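Local coordinates for protein NADPH Quinone Oxidoreductase (Streptococcus mutans, PDB 4F8Y) that probably catalyses the NADPH-dependent reduction of quinones such as menadione, using a bound FAD as the redox cofactor, at residues Met1-Val6 with Trp73-Phe79; Thr35-Tyr39 with Ile91-Phe95; Ile83-Gly87 with Gln139-Lys143; Ala122-Thr126 with Val181-Thr185. All coordinates share one frame; numbering follows the deposited sequence.

Contact 1: residues Met1-Val6 with Trp73-Phe79; sequences MKILIV and WADHLIF
Lys2-Val6 and His76-Phe79 run as parallel strands, their axes 4.6 Å apart at closest approach and 20° from perfect alignment. Leu4 turns N and O to strand 76-79: N donates to His76 O, and O accepts from Ile78 N. Val6 N then donates to Ile78 O. Lys2 O receives two donors, Asp75 N at 2.7 Å and His76 N at 3.0 Å. Both strands are inner ones in the five-stranded parallel sheet of the flavodoxin-like fold, flanked by strands 32-37 and 120-127. On one face Ile3 CG2 meets Ile78 CD1 at 3.7 Å, and Ile5 CG1 lies beside the same methyl. Val23 of helix 15-26 covers this face. On the other face Leu4 CD2 touches Leu77 CD2, while Val6 CB packs on Phe79 CD1. At the N-terminal end of the strand pair Lys2 lies over one face of the Trp73 indole, with CD 3.5 Å from the centroid of the five-membered ring. A bend at chi3 (-81°) brings Lys2 NZ 2.8 Å from Trp73 O, on a lone pair. A water joins Lys2 NZ to Asp75 OD1. Asp75 OD2 accepts from Lys2 N on its anti side, somewhat out of the carboxylate plane, at 2.9 Å and 171°.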
# COMPACT_ATOMS: atom_id res chain seq x y z
N MET A 1 13.75 -16.19 21.33
CA MET A 1 13.84 -14.93 20.60
C MET A 1 12.51 -14.18 20.65
O MET A 1 11.48 -14.75 21.01
CB MET A 1 14.28 -15.17 19.15
CG MET A 1 13.19 -15.69 18.22
SD MET A 1 13.79 -16.32 16.64
CE MET A 1 14.73 -17.74 17.20
N LYS A 2 12.55 -12.90 20.29
CA LYS A 2 11.39 -12.02 20.38
C LYS A 2 10.68 -11.92 19.02
O LYS A 2 11.28 -11.53 18.03
CB LYS A 2 11.82 -10.64 20.89
CG LYS A 2 12.39 -10.68 22.32
CD LYS A 2 13.01 -9.36 22.73
CE LYS A 2 14.44 -9.20 22.18
NZ LYS A 2 14.92 -7.77 22.21
N ILE A 3 9.40 -12.30 18.99
CA ILE A 3 8.65 -12.36 17.74
C ILE A 3 7.49 -11.38 17.76
O ILE A 3 6.62 -11.45 18.62
CB ILE A 3 8.10 -13.78 17.45
CG1 ILE A 3 9.25 -14.79 17.43
CG2 ILE A 3 7.32 -13.80 16.15
CD1 ILE A 3 8.91 -16.11 16.76
N LEU A 4 7.48 -10.45 16.80
CA LEU A 4 6.35 -9.55 16.66
C LEU A 4 5.52 -9.97 15.44
O LEU A 4 6.00 -9.94 14.31
CB LEU A 4 6.82 -8.10 16.53
CG LEU A 4 5.74 -7.03 16.29
CD1 LEU A 4 5.00 -6.67 17.57
CD2 LEU A 4 6.34 -5.79 15.65
N ILE A 5 4.28 -10.38 15.69
CA ILE A 5 3.34 -10.66 14.61
C ILE A 5 2.56 -9.38 14.34
O ILE A 5 1.86 -8.89 15.23
CB ILE A 5 2.31 -11.77 14.98
CG1 ILE A 5 3.00 -13.07 15.40
CG2 ILE A 5 1.34 -12.03 13.81
CD1 ILE A 5 2.17 -13.93 16.34
N VAL A 6 2.69 -8.82 13.14
CA VAL A 6 1.84 -7.70 12.73
C VAL A 6 0.68 -8.25 11.89
O VAL A 6 0.90 -8.77 10.80
CB VAL A 6 2.63 -6.62 11.96
CG1 VAL A 6 1.74 -5.42 11.69
CG2 VAL A 6 3.85 -6.20 12.75
N TRP A 73 12.39 -4.00 19.49
CA TRP A 73 12.38 -5.14 20.41
C TRP A 73 12.47 -6.48 19.66
O TRP A 73 13.22 -7.37 20.04
CB TRP A 73 11.12 -5.03 21.28
CG TRP A 73 10.69 -6.24 22.06
CD1 TRP A 73 11.03 -6.56 23.34
CD2 TRP A 73 9.81 -7.28 21.61
NE1 TRP A 73 10.43 -7.74 23.71
CE2 TRP A 73 9.67 -8.20 22.67
CE3 TRP A 73 9.13 -7.52 20.41
CZ2 TRP A 73 8.88 -9.34 22.56
CZ3 TRP A 73 8.34 -8.66 20.31
CH2 TRP A 73 8.22 -9.55 21.38
N ALA A 74 11.72 -6.59 18.56
CA ALA A 74 11.63 -7.84 17.80
C ALA A 74 12.95 -8.34 17.21
O ALA A 74 13.78 -7.55 16.77
CB ALA A 74 10.58 -7.70 16.70
N ASP A 75 13.13 -9.66 17.23
CA ASP A 75 14.19 -10.31 16.46
C ASP A 75 13.58 -10.82 15.16
O ASP A 75 14.26 -10.89 14.13
CB ASP A 75 14.79 -11.51 17.23
CG ASP A 75 15.42 -11.10 18.54
OD1 ASP A 75 16.19 -10.12 18.55
OD2 ASP A 75 15.14 -11.77 19.57
N HIS A 76 12.29 -11.17 15.21
CA HIS A 76 11.59 -11.76 14.07
C HIS A 76 10.17 -11.20 13.94
O HIS A 76 9.40 -11.19 14.90
CB HIS A 76 11.56 -13.29 14.20
CG HIS A 76 11.00 -14.00 13.00
ND1 HIS A 76 11.76 -14.29 11.89
CD2 HIS A 76 9.76 -14.50 12.76
CE1 HIS A 76 11.01 -14.93 11.01
NE2 HIS A 76 9.80 -15.07 11.51
N LEU A 77 9.82 -10.72 12.74
CA LEU A 77 8.49 -10.17 12.48
C LEU A 77 7.71 -11.06 11.54
O LEU A 77 8.19 -11.42 10.46
CB LEU A 77 8.58 -8.76 11.90
CG LEU A 77 9.26 -7.69 12.76
CD1 LEU A 77 10.75 -7.61 12.48
CD2 LEU A 77 8.60 -6.35 12.50
N ILE A 78 6.49 -11.42 11.93
CA ILE A 78 5.62 -12.17 11.04
C ILE A 78 4.52 -11.23 10.56
O ILE A 78 3.79 -10.67 11.38
CB ILE A 78 5.00 -13.40 11.74
CG1 ILE A 78 6.11 -14.28 12.35
CG2 ILE A 78 4.14 -14.18 10.77
CD1 ILE A 78 5.61 -15.39 13.28
N PHE A 79 4.42 -11.01 9.25
CA PHE A 79 3.35 -10.19 8.69
C PHE A 79 2.22 -11.06 8.12
O PHE A 79 2.46 -11.90 7.25
CB PHE A 79 3.89 -9.26 7.60
CG PHE A 79 4.84 -8.20 8.11
CD1 PHE A 79 4.37 -6.96 8.53
CD2 PHE A 79 6.20 -8.44 8.16
CE1 PHE A 79 5.25 -5.98 8.99
CE2 PHE A 79 7.08 -7.47 8.63
CZ PHE A 79 6.60 -6.24 9.04
O HOH W 1 16.60 -7.99 19.91

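Contact 2: residues Thr35-Tyr39 with Ile91-Phe95; sequences TLDLY and ILKGF
Tyr39 OH has two partners: a water that donates to it at 2.7 Å, and Leu47 O of the second subunit, which is also hydrogen-bonded to it. The same water accepts from Ile91 N at 2.9 Å, so it bridges the phenol to the first turn of helix 90-99. The rest of the contact is apolar. Ile91 CG2 presses against the phenol ring, 3.4 Å from Tyr39 CE2. The other branch of Ile91 has CG1 anti to the backbone N (chi1 -162°), which carries CD1 to Leu38 O, 3.7 Å away. That methyl also lies over one face of the Tyr39 ring. Leu38 turns its two methyls to different partners. Leu38 CD1 reaches Leu92 CD1 at 3.7 Å, and Leu38 CD2 reaches Phe95 CD1 at 3.8 Å; the Leu38 and Phe95 side chains cross at about a right angle. In the flavodoxin-like fold this is the C-terminal end of edge strand 32-37 and the residues just after it, packed against the helix that follows strand 76-82. Val6 of the neighbouring strand adds to the same apolar layer, touching both Leu38 and Leu92. Further along, Leu36 and Phe95 approach from opposite directions. Leu36 CD2 comes 3.6 Å from Phe95 CE1. At the Tyr39 end, Val46 of the second subunit packs on both Tyr39 and Ile91, which places this end of the contact at the dimer interface.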
# COMPACT_ATOMS: atom_id res chain seq x y z
N THR A 35 1.67 -9.73 19.66
CA THR A 35 0.82 -9.53 18.50
C THR A 35 0.35 -8.07 18.40
O THR A 35 -0.13 -7.48 19.38
CB THR A 35 -0.41 -10.48 18.51
OG1 THR A 35 0.02 -11.85 18.46
CG2 THR A 35 -1.33 -10.19 17.32
N LEU A 36 0.52 -7.48 17.22
CA LEU A 36 0.03 -6.14 16.95
C LEU A 36 -1.13 -6.23 15.96
O LEU A 36 -0.95 -6.38 14.75
CB LEU A 36 1.17 -5.27 16.42
CG LEU A 36 0.79 -3.88 15.96
CD1 LEU A 36 0.10 -3.13 17.09
CD2 LEU A 36 2.04 -3.15 15.47
N ASP A 37 -2.34 -6.17 16.50
CA ASP A 37 -3.54 -6.15 15.68
C ASP A 37 -3.80 -4.69 15.30
O ASP A 37 -4.35 -3.90 16.09
CB ASP A 37 -4.71 -6.74 16.48
CG ASP A 37 -5.95 -6.99 15.64
OD1 ASP A 37 -6.19 -6.26 14.66
OD2 ASP A 37 -6.71 -7.90 15.99
N LEU A 38 -3.37 -4.30 14.10
CA LEU A 38 -3.49 -2.91 13.66
C LEU A 38 -4.94 -2.43 13.71
O LEU A 38 -5.22 -1.28 14.08
CB LEU A 38 -2.88 -2.73 12.27
CG LEU A 38 -1.39 -3.02 12.12
CD1 LEU A 38 -0.96 -2.87 10.68
CD2 LEU A 38 -0.57 -2.14 13.04
N TYR A 39 -5.88 -3.30 13.34
CA TYR A 39 -7.30 -2.95 13.33
C TYR A 39 -7.87 -2.80 14.74
O TYR A 39 -8.65 -1.88 15.01
CB TYR A 39 -8.11 -3.96 12.52
CG TYR A 39 -8.24 -3.59 11.05
CD1 TYR A 39 -9.28 -2.79 10.62
CD2 TYR A 39 -7.32 -4.04 10.11
CE1 TYR A 39 -9.41 -2.43 9.29
CE2 TYR A 39 -7.44 -3.70 8.78
CZ TYR A 39 -8.49 -2.89 8.37
OH TYR A 39 -8.63 -2.53 7.04
N ILE A 91 -4.14 0.22 5.89
CA ILE A 91 -3.74 0.40 7.30
C ILE A 91 -2.34 -0.16 7.58
O ILE A 91 -1.60 0.39 8.40
CB ILE A 91 -4.76 -0.21 8.28
CG1 ILE A 91 -4.56 0.37 9.70
CG2 ILE A 91 -4.67 -1.72 8.29
CD1 ILE A 91 -5.67 0.02 10.68
N LEU A 92 -1.98 -1.25 6.91
CA LEU A 92 -0.64 -1.81 7.03
C LEU A 92 0.38 -1.01 6.22
O LEU A 92 1.52 -0.83 6.66
CB LEU A 92 -0.59 -3.29 6.62
CG LEU A 92 0.82 -3.89 6.59
CD1 LEU A 92 1.37 -4.05 8.00
CD2 LEU A 92 0.86 -5.21 5.83
N LYS A 93 -0.03 -0.54 5.03
CA LYS A 93 0.83 0.34 4.23
C LYS A 93 1.21 1.61 5.03
O LYS A 93 2.34 2.07 4.98
CB LYS A 93 0.15 0.70 2.91
CG LYS A 93 0.92 1.70 2.04
CD LYS A 93 2.39 1.34 1.91
CE LYS A 93 3.05 2.10 0.78
NZ LYS A 93 3.05 3.57 0.99
N GLY A 94 0.25 2.14 5.78
CA GLY A 94 0.51 3.27 6.65
C GLY A 94 1.35 2.91 7.86
O GLY A 94 2.06 3.77 8.40
N PHE A 95 1.28 1.66 8.29
CA PHE A 95 2.17 1.16 9.35
C PHE A 95 3.64 1.33 8.95
O PHE A 95 4.47 1.82 9.72
CB PHE A 95 1.84 -0.30 9.70
CG PHE A 95 2.81 -0.93 10.68
CD1 PHE A 95 2.78 -0.59 12.03
CD2 PHE A 95 3.76 -1.84 10.24
CE1 PHE A 95 3.67 -1.16 12.92
CE2 PHE A 95 4.67 -2.41 11.13
CZ PHE A 95 4.62 -2.07 12.47
O HOH W 2 -6.84 -0.91 5.75

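Contact 3: residues Ile83-Gly87 with Gln139-Lys143; sequences IWWSG and QDYGK. With FAD (flavin-adenine dinucleotide), chain E; VK3 (menadione), chain H.
Tyr141 N donates to Ser86 O at 2.7 Å (151° at the hydrogen), joining two type I' turns, Trp84-Gly87 and Asp140-Lys143. The donor is tilted 27° from the carbonyl plane. Four further hydrogen bonds run between these two loops and FAD. Trp85 N reaches flavin N5 at 2.9 Å, and Ser86 N reaches flavin O4 at 2.7 Å. Flavin N3 donates to Tyr141 OH at 2.7 Å, and the ribityl O2' donates to Ile83 O. The polar edge of the isoalloxazine is thus read by backbone amides and one phenol. Thr130 is hydrogen-bonded to the same phenol oxygen. Inside the second turn, Asp140 OD1 accepts a weak bond from Gly142 N. It also receives Val144 N at the start of helix 143-150.

Apolar contacts pack on the Tyr141 ring. Ile83 CG2 lies over one face, 4.2 Å from the ring centroid, in a CH-pi contact. Ser86 CA makes a second, off-centre CH-pi contact.

Two ring faces meet the ligands. One face of the Trp84 ring meets the dimethylbenzene end of the flavin, with Trp84 CD1 3.4 Å from FAD C8. Trp85 presents a ring face to menadione, with Trp85 CZ2 3.6 Å from menadione O1K.

Gln148 of the second subunit bonds Ser86 OG, so the second subunit also reaches this loop. The two loops lie at the C-terminal ends of strands 76-82 and 120-127 and lead into helices 90-99 and 143-150, the usual place for flavin in a flavodoxin-like fold.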
# COMPACT_ATOMS: atom_id res chain seq x y z
N ILE A 83 -4.13 -9.81 0.40
CA ILE A 83 -3.78 -8.93 -0.70
C ILE A 83 -4.99 -8.08 -1.07
O ILE A 83 -6.04 -8.62 -1.42
CB ILE A 83 -3.32 -9.74 -1.93
CG1 ILE A 83 -1.97 -10.39 -1.66
CG2 ILE A 83 -3.22 -8.84 -3.15
CD1 ILE A 83 -0.91 -9.42 -1.17
N TRP A 84 -4.86 -6.76 -0.95
CA TRP A 84 -5.88 -5.83 -1.47
C TRP A 84 -5.26 -4.97 -2.58
O TRP A 84 -4.28 -4.25 -2.35
CB TRP A 84 -6.47 -4.93 -0.38
CG TRP A 84 -7.30 -5.62 0.67
CD1 TRP A 84 -7.76 -6.91 0.65
CD2 TRP A 84 -7.79 -5.04 1.89
NE1 TRP A 84 -8.49 -7.17 1.79
CE2 TRP A 84 -8.53 -6.04 2.56
CE3 TRP A 84 -7.67 -3.77 2.47
CZ2 TRP A 84 -9.14 -5.81 3.79
CZ3 TRP A 84 -8.28 -3.55 3.69
CH2 TRP A 84 -9.01 -4.56 4.34
N TRP A 85 -5.83 -5.06 -3.77
CA TRP A 85 -5.28 -4.36 -4.94
C TRP A 85 -3.76 -4.53 -5.09
O TRP A 85 -3.01 -3.55 -5.16
CB TRP A 85 -5.71 -2.89 -4.93
CG TRP A 85 -7.20 -2.76 -5.09
CD1 TRP A 85 -8.10 -2.42 -4.12
CD2 TRP A 85 -7.95 -3.01 -6.28
NE1 TRP A 85 -9.37 -2.43 -4.64
CE2 TRP A 85 -9.31 -2.78 -5.97
CE3 TRP A 85 -7.62 -3.40 -7.58
CZ2 TRP A 85 -10.33 -2.92 -6.91
CZ3 TRP A 85 -8.63 -3.54 -8.51
CH2 TRP A 85 -9.97 -3.30 -8.17
N SER A 86 -3.33 -5.80 -5.13
CA SER A 86 -1.95 -6.20 -5.41
C SER A 86 -0.95 -5.94 -4.28
O SER A 86 0.24 -6.21 -4.43
CB SER A 86 -1.46 -5.54 -6.70
OG SER A 86 -2.42 -5.71 -7.73
N GLY A 87 -1.42 -5.41 -3.15
CA GLY A 87 -0.53 -5.10 -2.05
C GLY A 87 -1.14 -5.02 -0.67
O GLY A 87 -2.23 -5.53 -0.41
N GLN A 139 2.99 -7.49 -10.51
CA GLN A 139 3.64 -6.52 -9.65
C GLN A 139 3.22 -6.73 -8.20
O GLN A 139 2.04 -7.00 -7.92
CB GLN A 139 3.29 -5.10 -10.10
CG GLN A 139 3.75 -4.79 -11.51
CD GLN A 139 5.24 -4.63 -11.57
OE1 GLN A 139 5.81 -3.80 -10.87
NE2 GLN A 139 5.90 -5.42 -12.41
N ASP A 140 4.19 -6.62 -7.29
CA ASP A 140 3.95 -6.69 -5.85
C ASP A 140 3.42 -8.05 -5.39
O ASP A 140 4.13 -9.06 -5.47
CB ASP A 140 3.04 -5.54 -5.39
CG ASP A 140 3.12 -5.29 -3.90
OD1 ASP A 140 3.79 -6.07 -3.20
OD2 ASP A 140 2.52 -4.31 -3.44
N TYR A 141 2.17 -8.10 -4.93
CA TYR A 141 1.65 -9.31 -4.26
C TYR A 141 2.58 -9.81 -3.15
O TYR A 141 2.90 -11.00 -3.07
CB TYR A 141 1.37 -10.43 -5.27
CG TYR A 141 0.04 -10.31 -5.97
CD1 TYR A 141 -1.02 -11.14 -5.62
CD2 TYR A 141 -0.17 -9.37 -6.96
CE1 TYR A 141 -2.25 -11.03 -6.25
CE2 TYR A 141 -1.40 -9.25 -7.59
CZ TYR A 141 -2.43 -10.09 -7.23
OH TYR A 141 -3.64 -9.98 -7.86
N GLY A 142 3.01 -8.89 -2.29
CA GLY A 142 3.90 -9.22 -1.19
C GLY A 142 5.38 -9.06 -1.52
O GLY A 142 6.21 -9.01 -0.62
N LYS A 143 5.69 -8.98 -2.82
CA LYS A 143 7.06 -8.81 -3.29
C LYS A 143 7.65 -7.42 -2.99
O LYS A 143 8.85 -7.29 -2.80
CB LYS A 143 7.19 -9.14 -4.78
CG LYS A 143 7.01 -10.61 -5.11
CD LYS A 143 7.27 -10.90 -6.58
CE LYS A 143 6.18 -10.32 -7.48
NZ LYS A 143 6.37 -10.66 -8.91
PA FAD E . -12.53 -14.63 4.29
O1A FAD E . -13.65 -13.89 3.34
O2A FAD E . -12.64 -14.14 5.66
O5B FAD E . -12.73 -16.25 4.24
C5B FAD E . -12.46 -16.92 3.04
C4B FAD E . -12.91 -18.37 3.04
O4B FAD E . -12.29 -19.24 4.04
C3B FAD E . -14.45 -18.61 3.31
O3B FAD E . -15.19 -19.39 2.41
C2B FAD E . -14.48 -18.96 4.78
O2B FAD E . -15.70 -19.42 5.32
C1B FAD E . -13.28 -19.81 4.85
N9A FAD E . -12.78 -20.10 6.19
C8A FAD E . -12.80 -19.30 7.26
N7A FAD E . -12.19 -19.98 8.31
C5A FAD E . -11.80 -21.21 7.84
C6A FAD E . -11.16 -22.27 8.44
N6A FAD E . -10.78 -22.19 9.84
N1A FAD E . -10.89 -23.38 7.74
C2A FAD E . -11.25 -23.47 6.44
N3A FAD E . -11.88 -22.42 5.85
C4A FAD E . -12.15 -21.30 6.55
N1 FAD E . -7.20 -10.99 -4.35
C2 FAD E . -6.56 -11.16 -5.74
O2 FAD E . -5.85 -12.34 -5.94
N3 FAD E . -5.77 -9.88 -6.13
C4 FAD E . -6.33 -8.43 -5.83
O4 FAD E . -5.36 -7.44 -5.84
C4X FAD E . -7.22 -8.37 -4.56
N5 FAD E . -7.79 -7.11 -4.09
C5X FAD E . -8.81 -7.08 -3.05
C6 FAD E . -9.23 -5.80 -2.60
C7 FAD E . -10.18 -5.72 -1.62
C7M FAD E . -10.63 -4.36 -1.11
C8 FAD E . -10.70 -6.86 -1.09
C8M FAD E . -11.76 -6.77 0.01
C9 FAD E . -10.29 -8.08 -1.53
C9A FAD E . -9.31 -8.17 -2.55
N10 FAD E . -8.89 -9.48 -2.99
C10 FAD E . -7.86 -9.67 -4.02
C1' FAD E . -9.34 -10.67 -2.28
C2' FAD E . -8.60 -11.03 -1.00
O2' FAD E . -7.20 -11.18 -1.12
C3' FAD E . -9.28 -12.16 -0.26
O3' FAD E . -10.62 -11.90 0.04
C4' FAD E . -8.48 -12.54 0.97
O4' FAD E . -7.11 -12.67 0.76
C5' FAD E . -9.03 -13.75 1.70
O5' FAD E . -8.67 -13.77 3.04
P FAD E . -9.85 -13.37 4.09
O1P FAD E . -9.29 -13.59 5.62
O2P FAD E . -10.28 -11.99 3.86
O3P FAD E . -11.04 -14.41 3.62
C1K VK3 H . -9.95 -7.40 -6.78
O1K VK3 H . -10.64 -6.38 -6.09
C2K VK3 H . -8.93 -7.03 -7.81
C3K VK3 H . -8.26 -8.03 -8.50
C4K VK3 H . -8.54 -9.39 -8.22
O4K VK3 H . -7.86 -10.39 -8.94
C5K VK3 H . -9.52 -9.74 -7.22
C6K VK3 H . -9.82 -11.10 -6.92
C7K VK3 H . -10.75 -11.42 -5.97
C8K VK3 H . -11.46 -10.34 -5.23
C9K VK3 H . -11.18 -9.04 -5.52
C10 VK3 H . -10.22 -8.70 -6.50
C11 VK3 H . -7.24 -7.67 -9.57

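Contact 4: residues Ala122-Thr126 with Val181-Thr185; sequences AWIIT and VAQIT
Trp123 CZ2 meets Ile184 CG2 at 3.5 Å. The methyl lies over one face of the indole, 3.9 Å from the centroid of the six-membered ring, in a CH-pi contact. The opposite face is covered by Ile125 CG1 from the same strand, 3.6 Å above the plane and over its centre. The ring is therefore clamped between a strand isoleucine and a helix isoleucine. At its edge, in the ring plane, Thr185 OG1 lies 3.3 Å from Trp123 CZ3. Val181 O is also near the edge, 3.7 Å from Trp123 CH2. Beside the ring, Ile125 CG2 and Val181 CG2 make a looser contact at 4.3 Å.

A second shell fixes these groups. With chi1 at -176°, CG opposite the backbone N, the indole of Trp123 reaches from the strand to the helix. Its NE1 is hydrogen-bonded to Thr161 OG1, which should limit rotation of the ring. Thr185 OG1 donates to Val181 O at 2.7 Å from above the carbonyl plane. The same carbonyl also takes Thr185 N, the regular helix bond, so its oxygen has two donors.

Strand segment 122-126 and helix segment 181-185 run antiparallel, at 177° and with axes 11.9 Å apart at closest approach. The strand sits between strands 76-82 and 155-163. The helix packs on the face of the sheet that carries Trp123 and Ile125, next to helix 15-26, whose Val23 touches both Ile125 and Val181.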
# COMPACT_ATOMS: atom_id res chain seq x y z
N ALA A 122 12.19 -12.01 8.95
CA ALA A 122 10.74 -11.85 8.81
C ALA A 122 10.07 -12.98 8.05
O ALA A 122 10.71 -13.72 7.31
CB ALA A 122 10.40 -10.50 8.16
N TRP A 123 8.77 -13.10 8.25
CA TRP A 123 7.95 -14.05 7.52
C TRP A 123 6.72 -13.27 7.11
O TRP A 123 6.10 -12.59 7.93
CB TRP A 123 7.57 -15.21 8.45
CG TRP A 123 6.78 -16.32 7.81
CD1 TRP A 123 6.72 -16.64 6.48
CD2 TRP A 123 5.99 -17.30 8.49
NE1 TRP A 123 5.91 -17.74 6.30
CE2 TRP A 123 5.46 -18.16 7.52
CE3 TRP A 123 5.68 -17.52 9.84
CZ2 TRP A 123 4.63 -19.24 7.85
CZ3 TRP A 123 4.85 -18.58 10.17
CH2 TRP A 123 4.34 -19.42 9.18
N ILE A 124 6.40 -13.32 5.82
CA ILE A 124 5.20 -12.66 5.32
C ILE A 124 4.22 -13.75 4.90
O ILE A 124 4.54 -14.62 4.09
CB ILE A 124 5.51 -11.75 4.12
CG1 ILE A 124 6.45 -10.62 4.54
CG2 ILE A 124 4.22 -11.22 3.53
CD1 ILE A 124 7.18 -9.97 3.39
N ILE A 125 3.02 -13.71 5.49
CA ILE A 125 1.96 -14.64 5.12
C ILE A 125 0.82 -13.91 4.40
O ILE A 125 0.14 -13.08 5.00
CB ILE A 125 1.42 -15.46 6.32
CG1 ILE A 125 2.58 -16.06 7.12
CG2 ILE A 125 0.52 -16.58 5.82
CD1 ILE A 125 2.17 -16.55 8.49
N THR A 126 0.64 -14.24 3.13
CA THR A 126 -0.35 -13.57 2.30
C THR A 126 -1.48 -14.52 1.90
O THR A 126 -1.30 -15.73 1.79
CB THR A 126 0.28 -12.99 1.00
OG1 THR A 126 1.37 -13.81 0.58
CG2 THR A 126 0.79 -11.59 1.22
N VAL A 181 0.91 -23.65 7.38
CA VAL A 181 1.26 -22.52 8.26
C VAL A 181 1.72 -23.01 9.64
O VAL A 181 2.77 -22.61 10.14
CB VAL A 181 0.08 -21.51 8.44
CG1 VAL A 181 0.32 -20.62 9.65
CG2 VAL A 181 -0.10 -20.65 7.20
N ALA A 182 0.93 -23.89 10.25
CA ALA A 182 1.27 -24.43 11.56
C ALA A 182 2.64 -25.12 11.56
O ALA A 182 3.45 -24.92 12.47
CB ALA A 182 0.18 -25.40 12.03
N GLN A 183 2.91 -25.91 10.53
CA GLN A 183 4.18 -26.63 10.47
C GLN A 183 5.40 -25.71 10.25
O GLN A 183 6.45 -25.94 10.84
CB GLN A 183 4.13 -27.76 9.44
CG GLN A 183 3.15 -28.85 9.84
CD GLN A 183 3.35 -30.13 9.06
OE1 GLN A 183 4.46 -30.68 9.03
NE2 GLN A 183 2.28 -30.62 8.44
N ILE A 184 5.26 -24.69 9.41
CA ILE A 184 6.35 -23.74 9.24
C ILE A 184 6.61 -23.03 10.57
O ILE A 184 7.75 -22.86 10.98
CB ILE A 184 6.05 -22.69 8.15
CG1 ILE A 184 5.92 -23.38 6.79
CG2 ILE A 184 7.14 -21.62 8.12
CD1 ILE A 184 5.34 -22.50 5.72
N THR A 185 5.52 -22.65 11.24
CA THR A 185 5.58 -21.93 12.51
C THR A 185 6.35 -22.72 13.57
O THR A 185 7.19 -22.17 14.29
CB THR A 185 4.17 -21.64 13.05
OG1 THR A 185 3.45 -20.86 12.09
CG2 THR A 185 4.24 -20.88 14.37

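In the fold
From the N terminus, strand 2-7 enters contact 1, which closes when the chain returns as strand 76-82. Contact 2 opens inside that loop at strand 32-37 and closes later on helix 90-99, so contacts 1 and 2 cross. They share a probable backbone bond, Ile5 O to Leu36 N. Contact 3 opens directly after contact 1, inside contact 2, and closes at 139-143, so contacts 2 and 3 cross. Contact 4 opens at 122-126, before contact 3 closes, and ends on helix 171-186; these two also cross. Contact 4 adjoins contact 1 through backbone pairing of Phe79 with strand 120-127. Together they tie sheet, helices and flavin loops; contacts 2 and 3 reach the second subunit.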